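Long-range contacts in beta-agarase B (PDB 4ATF), which hydrolyses the beta-1,4 linkages of agarose at random along the chain, with retention of anomeric configuration: residues A[69-74]-A[98-103]; A[234-239]-A[246-251]. The protein carries 1 engineered substitution. One frame throughout, in Å; residues are numbered along the deposited sequence.

Contact 1: residues A[69-74]-A[98-103]; sequences TEWKRD and MGCITS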
loop_
_atom_site.group_PDB
_atom_site.type_symbol
_atom_site.label_atom_id
_atom_site.label_comp_id
_atom_site.label_asym_id
_atom_site.label_seq_id
_atom_site.Cartn_x
_atom_site.Cartn_y
_atom_site.Cartn_z
ATOM N N THR A 69 13.745 5.134 -5.943
ATOM C CA THR A 69 13.686 4.568 -4.549
ATOM C C THR A 69 14.951 3.759 -4.181
ATOM O O THR A 69 15.422 2.922 -4.989
ATOM C CB THR A 69 12.496 3.640 -4.328
ATOM O OG1 THR A 69 11.289 4.283 -4.779
ATOM C CG2 THR A 69 12.376 3.305 -2.855
ATOM N N GLU A 70 15.528 4.020 -2.987
ATOM C CA GLU A 70 16.535 3.054 -2.481
ATOM C C GLU A 70 16.168 2.794 -1.023
ATOM O O GLU A 70 16.457 3.640 -0.145
ATOM C CB GLU A 70 17.958 3.617 -2.659
ATOM C CG GLU A 70 18.989 2.639 -1.996
ATOM C CD GLU A 70 20.442 3.123 -2.167
ATOM O OE1 GLU A 70 21.011 2.875 -3.265
ATOM O OE2 GLU A 70 21.010 3.730 -1.207
ATOM N N TRP A 71 15.422 1.714 -0.769
ATOM C CA TRP A 71 14.953 1.479 0.580
ATOM C C TRP A 71 16.115 1.260 1.542
ATOM O O TRP A 71 17.126 0.650 1.179
ATOM C CB TRP A 71 14.027 0.272 0.663
ATOM C CG TRP A 71 12.648 0.573 0.026
ATOM C CD1 TRP A 71 11.845 1.698 0.213
ATOM C CD2 TRP A 71 11.929 -0.286 -0.839
ATOM N NE1 TRP A 71 10.667 1.576 -0.499
ATOM C CE2 TRP A 71 10.704 0.373 -1.181
ATOM C CE3 TRP A 71 12.192 -1.561 -1.385
ATOM C CZ2 TRP A 71 9.729 -0.230 -2.040
ATOM C CZ3 TRP A 71 11.208 -2.146 -2.241
ATOM C CH2 TRP A 71 10.018 -1.469 -2.559
ATOM N N LYS A 72 15.919 1.668 2.801
ATOM C CA LYS A 72 16.925 1.513 3.894
ATOM C C LYS A 72 16.240 1.091 5.179
ATOM O O LYS A 72 15.135 1.596 5.521
ATOM C CB LYS A 72 17.643 2.868 4.105
ATOM C CG LYS A 72 18.631 3.231 2.974
ATOM C CD LYS A 72 19.908 2.281 2.997
ATOM C CE LYS A 72 20.866 2.728 1.923
ATOM N NZ LYS A 72 22.096 1.889 1.816
ATOM N N ARG A 73 16.871 0.172 5.914
ATOM C CA ARG A 73 16.362 -0.267 7.231
ATOM C C ARG A 73 16.220 0.922 8.178
ATOM O O ARG A 73 15.271 0.988 8.912
ATOM C CB ARG A 73 17.267 -1.338 7.878
ATOM C CG ARG A 73 17.150 -2.668 7.129
ATOM C CD ARG A 73 18.068 -3.717 7.701
ATOM N NE ARG A 73 18.053 -4.959 6.896
ATOM C CZ ARG A 73 17.091 -5.864 6.905
ATOM N NH1 ARG A 73 16.015 -5.702 7.674
ATOM N NH2 ARG A 73 17.212 -6.957 6.125
ATOM N N ASP A 74 17.162 1.860 8.125
ATOM C CA ASP A 74 17.163 2.971 9.058
ATOM C C ASP A 74 16.352 4.227 8.602
ATOM O O ASP A 74 16.511 5.323 9.178
ATOM C CB ASP A 74 18.620 3.320 9.398
ATOM C CG ASP A 74 19.374 3.977 8.226
ATOM O OD1 ASP A 74 18.837 4.128 7.105
ATOM O OD2 ASP A 74 20.543 4.366 8.455
ATOM N N MET A 98 14.481 5.748 1.685
ATOM C CA MET A 98 13.162 5.906 2.363
ATOM C C MET A 98 12.874 4.517 2.946
ATOM O O MET A 98 13.663 3.531 2.729
ATOM C CB MET A 98 12.061 6.424 1.393
ATOM C CG MET A 98 11.717 5.493 0.259
ATOM S SD MET A 98 10.751 6.329 -1.068
ATOM C CE MET A 98 11.857 7.563 -1.751
ATOM N N GLY A 99 11.810 4.428 3.714
ATOM C CA GLY A 99 11.510 3.216 4.484
ATOM C C GLY A 99 10.633 2.176 3.782
ATOM O O GLY A 99 9.844 2.510 2.876
ATOM N N CYS A 100 10.722 0.934 4.259
ATOM C CA CYS A 100 9.824 -0.183 3.832
ATOM C C CYS A 100 9.867 -1.227 4.950
ATOM O O CYS A 100 10.971 -1.564 5.417
ATOM C CB CYS A 100 10.365 -0.804 2.532
ATOM S SG CYS A 100 9.268 -2.062 1.819
ATOM N N ILE A 101 8.706 -1.701 5.418
ATOM C CA ILE A 101 8.675 -2.777 6.392
ATOM C C ILE A 101 7.733 -3.872 5.845
ATOM O O ILE A 101 6.884 -3.565 5.009
ATOM C CB ILE A 101 8.215 -2.318 7.822
ATOM C CG1 ILE A 101 6.689 -2.079 7.921
ATOM C CG2 ILE A 101 9.109 -1.086 8.345
ATOM C CD1 ILE A 101 6.200 -1.754 9.430
ATOM N N THR A 102 7.936 -5.111 6.294
ATOM C CA THR A 102 7.151 -6.277 5.872
ATOM C C THR A 102 6.698 -7.066 7.106
ATOM O O THR A 102 7.471 -7.207 8.062
ATOM C CB THR A 102 7.989 -7.207 4.968
ATOM O OG1 THR A 102 8.562 -6.454 3.882
ATOM C CG2 THR A 102 7.128 -8.383 4.413
ATOM N N SER A 103 5.454 -7.566 7.111
ATOM C CA SER A 103 4.999 -8.425 8.225
ATOM C C SER A 103 5.774 -9.763 8.273
ATOM O O SER A 103 6.200 -10.308 7.249
ATOM C CB SER A 103 3.501 -8.724 8.139
ATOM O OG SER A 103 3.208 -9.401 6.903
HETATM O O HOH W 1 12.696 0.512 6.526
#

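Contact 2: residues A[234-239]-A[246-251]; sequences FTNTTD and DTRTGL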
loop_
_atom_site.group_PDB
_atom_site.type_symbol
_atom_site.label_atom_id
_atom_site.label_comp_id
_atom_site.label_asym_id
_atom_site.label_seq_id
_atom_site.Cartn_x
_atom_site.Cartn_y
_atom_site.Cartn_z
ATOM N N PHE A 234 -3.791 -14.206 -16.256
ATOM C CA PHE A 234 -2.374 -14.247 -15.754
ATOM C C PHE A 234 -2.276 -15.220 -14.585
ATOM O O PHE A 234 -1.181 -15.661 -14.226
ATOM C CB PHE A 234 -1.897 -12.896 -15.241
ATOM C CG PHE A 234 -1.510 -11.941 -16.317
ATOM C CD1 PHE A 234 -1.683 -12.268 -17.715
ATOM C CD2 PHE A 234 -0.935 -10.714 -15.974
ATOM C CE1 PHE A 234 -1.291 -11.325 -18.730
ATOM C CE2 PHE A 234 -0.514 -9.770 -17.020
ATOM C CZ PHE A 234 -0.715 -10.067 -18.343
ATOM N N THR A 235 -3.423 -15.541 -13.982
ATOM C CA THR A 235 -3.404 -16.504 -12.883
ATOM C C THR A 235 -3.654 -17.961 -13.270
ATOM O O THR A 235 -3.860 -18.795 -12.373
ATOM C CB THR A 235 -4.342 -16.074 -11.695
ATOM O OG1 THR A 235 -5.733 -16.233 -12.038
ATOM C CG2 THR A 235 -4.010 -14.607 -11.205
ATOM N N ASN A 236 -3.659 -18.287 -14.573
ATOM C CA ASN A 236 -3.808 -19.700 -14.984
ATOM C C ASN A 236 -2.671 -20.510 -14.268
ATOM O O ASN A 236 -1.480 -20.034 -14.245
ATOM C CB ASN A 236 -3.560 -19.891 -16.500
ATOM C CG ASN A 236 -4.818 -19.749 -17.344
ATOM O OD1 ASN A 236 -5.925 -19.723 -16.824
ATOM N ND2 ASN A 236 -4.650 -19.747 -18.663
ATOM N N THR A 237 -2.974 -21.701 -13.755
ATOM C CA THR A 237 -1.907 -22.563 -13.243
ATOM C C THR A 237 -1.095 -23.184 -14.437
ATOM O O THR A 237 0.086 -23.450 -14.307
ATOM C CB THR A 237 -2.453 -23.684 -12.316
ATOM O OG1 THR A 237 -3.378 -24.461 -13.044
ATOM C CG2 THR A 237 -3.242 -23.156 -11.107
ATOM N N THR A 238 -1.739 -23.445 -15.563
ATOM C CA THR A 238 -1.031 -23.933 -16.760
ATOM C C THR A 238 -1.145 -22.801 -17.826
ATOM O O THR A 238 -2.258 -22.329 -18.163
ATOM C CB THR A 238 -1.598 -25.278 -17.313
ATOM O OG1 THR A 238 -2.894 -25.057 -17.849
ATOM C CG2 THR A 238 -1.724 -26.338 -16.258
ATOM N N ASP A 239 0.007 -22.336 -18.308
ATOM C CA ASP A 239 0.040 -21.374 -19.438
ATOM C C ASP A 239 -0.597 -19.992 -19.126
ATOM O O ASP A 239 -1.618 -19.611 -19.724
ATOM C CB ASP A 239 -0.628 -22.006 -20.667
ATOM C CG ASP A 239 -0.144 -21.403 -22.016
ATOM O OD1 ASP A 239 0.734 -20.479 -22.061
ATOM O OD2 ASP A 239 -0.682 -21.887 -23.040
ATOM N N ASP A 246 -8.829 -22.141 -19.133
ATOM C CA ASP A 246 -9.131 -21.494 -17.866
ATOM C C ASP A 246 -8.766 -22.390 -16.691
ATOM O O ASP A 246 -9.525 -23.307 -16.323
ATOM C CB ASP A 246 -10.614 -21.074 -17.792
ATOM C CG ASP A 246 -10.912 -20.093 -16.641
ATOM O OD1 ASP A 246 -10.021 -19.797 -15.798
ATOM O OD2 ASP A 246 -12.065 -19.585 -16.581
ATOM N N THR A 247 -7.621 -22.109 -16.089
ATOM C CA THR A 247 -7.231 -22.735 -14.808
ATOM C C THR A 247 -6.881 -21.570 -13.869
ATOM O O THR A 247 -5.970 -21.707 -13.013
ATOM C CB THR A 247 -5.991 -23.682 -15.014
ATOM O OG1 THR A 247 -5.022 -22.961 -15.795
ATOM C CG2 THR A 247 -6.400 -25.038 -15.719
ATOM N N ARG A 248 -7.581 -20.420 -14.025
ATOM C CA ARG A 248 -7.269 -19.238 -13.205
ATOM C C ARG A 248 -7.432 -19.490 -11.717
ATOM O O ARG A 248 -8.449 -20.105 -11.286
ATOM C CB ARG A 248 -8.182 -18.062 -13.578
ATOM C CG ARG A 248 -7.804 -17.425 -14.927
ATOM C CD ARG A 248 -8.725 -16.266 -15.243
ATOM N NE ARG A 248 -9.993 -16.781 -15.726
ATOM C CZ ARG A 248 -10.958 -16.030 -16.256
ATOM N NH1 ARG A 248 -10.800 -14.701 -16.376
ATOM N NH2 ARG A 248 -12.091 -16.619 -16.673
ATOM N N THR A 249 -6.475 -19.040 -10.911
ATOM C CA THR A 249 -6.594 -19.200 -9.453
ATOM C C THR A 249 -7.323 -17.992 -8.770
ATOM O O THR A 249 -7.857 -18.075 -7.643
ATOM C CB THR A 249 -5.190 -19.335 -8.780
ATOM O OG1 THR A 249 -4.468 -18.094 -8.960
ATOM C CG2 THR A 249 -4.406 -20.509 -9.392
ATOM N N GLY A 250 -7.280 -16.847 -9.418
ATOM C CA GLY A 250 -7.719 -15.591 -8.759
ATOM C C GLY A 250 -6.669 -15.157 -7.732
ATOM O O GLY A 250 -5.515 -15.674 -7.743
ATOM N N LEU A 251 -7.083 -14.278 -6.827
ATOM C CA LEU A 251 -6.185 -13.812 -5.721
ATOM C C LEU A 251 -6.231 -14.826 -4.557
ATOM O O LEU A 251 -6.914 -14.632 -3.557
ATOM C CB LEU A 251 -6.587 -12.387 -5.289
ATOM C CG LEU A 251 -6.405 -11.284 -6.394
ATOM C CD1 LEU A 251 -7.104 -9.983 -5.981
ATOM C CD2 LEU A 251 -4.926 -11.027 -6.620
HETATM O O HOH W 2 -5.143 -23.190 -18.389
#

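Contact 1: residues A[69-74]-A[98-103]
Cys100 lies over one face of the Trp71 indole. Cys100 CB stands 3.6 Å from the centroid of the Trp71 five-membered ring, a CH-pi contact almost on the ring normal. With SG anti to the backbone N (chi1 -174°), the sulfur continues across the same face, and Cys100 SG sits 4.1 Å from the centroid of the Trp71 six-membered ring as a sulfur-aromatic contact. Thr69 CG2 takes the opposite face, towards the rim, and also meets Met98 CG at 3.9 Å. At the edge of the indole, in its plane, lies Met98 O. Met98 O accepts from Lys72 N at 2.9 Å, while the return bond from Met98 N to Glu70 O is weak at 3.4 Å. Beyond this parallel bridge of Trp71 with Met98 the two segments diverge, and a water joins Lys72 O to Cys100 N. Farther out, Trp71 NE1 donates to Thr261 O of strand 255-262, which helps fix the rotation of the indole, and the ring also meets that of Tyr59. The short strand 69-71 is thus joined to strand 96-103 of the GH16 beta-sandwich, with its tryptophan beside the substrate-binding residues Tyr59 and Glu262 of the agarose cleft.

Contact 2: residues A[234-239]-A[246-251]
Thr235 and Thr249, Asn236 and Thr247 pair across two irregular arms of the long loop between helix 226-229 and strand 255-262, where a single backbone bridge, Asn236 with Arg248, takes the place of a regular ladder. Two backbone bonds flank the bridge: Thr249 N donates to Thr235 O at 3.0 Å and Thr237 N to Thr247 O at 3.1 Å. From its CB, Thr235 rests on Thr249 OG1. Its methyl, CG2, reaches towards Gly250 O, while OG1, held between the backbone N and the carbonyl carbon (chi1 73°), faces residues 249-250. There Thr235 OG1 accepts from Gly250 N at 3.1 Å and, weakly, from Thr249 N; it is also hydrogen-bonded to Asp230, so several partners grip this buried hydroxyl. At the next position Asn236 OD1 accepts from Thr247 N at 3.0 Å, the donor standing above the plane of the amide carbonyl. Asn236 ND2 reaches forward to Asp239 O in a nearly straight bond and also binds Ile245 O, so both ends of the amide are tied down. Thr247 OG1 lies across the Asn236 side chain and receives a weak but straight bond from Thr238 N; a water links it to Thr238 OG1. On the second arm, Asp246 OD1 closes an Asx turn with Arg248 N, and the Arg248 guanidinium grips the same carboxylate side-on, NE to OD1 and NH2 to OD2, while NH1 is hydrogen-bonded to Asp230 O. The methyls Thr237 CG2 and Thr249 CG2 are pressed together at 3.4 Å, tighter than usual for two carbons.

The two contacts follow in series along the chain: contact 1 closes before contact 2 opens, and all four segments belong to the GH16 catalytic domain. Their centres are 31 Å apart and their nearest atoms about 15 Å, so they do not touch. Contact 1 is buried and belongs to the strands of the sandwich; contact 2, made wholly of loop, lies farther from the centre of the chain. Strand 255-262 relates them: it follows the loop of contact 2 in sequence and pairs antiparallel with strand 96-103 of contact 1. Contact 1 lies close to the bound agarose, the side chain of Trp71 about 6 Å from a galactose; contact 2 is farther off, the side chain of Thr235 about 13 Å from the nearest sugar.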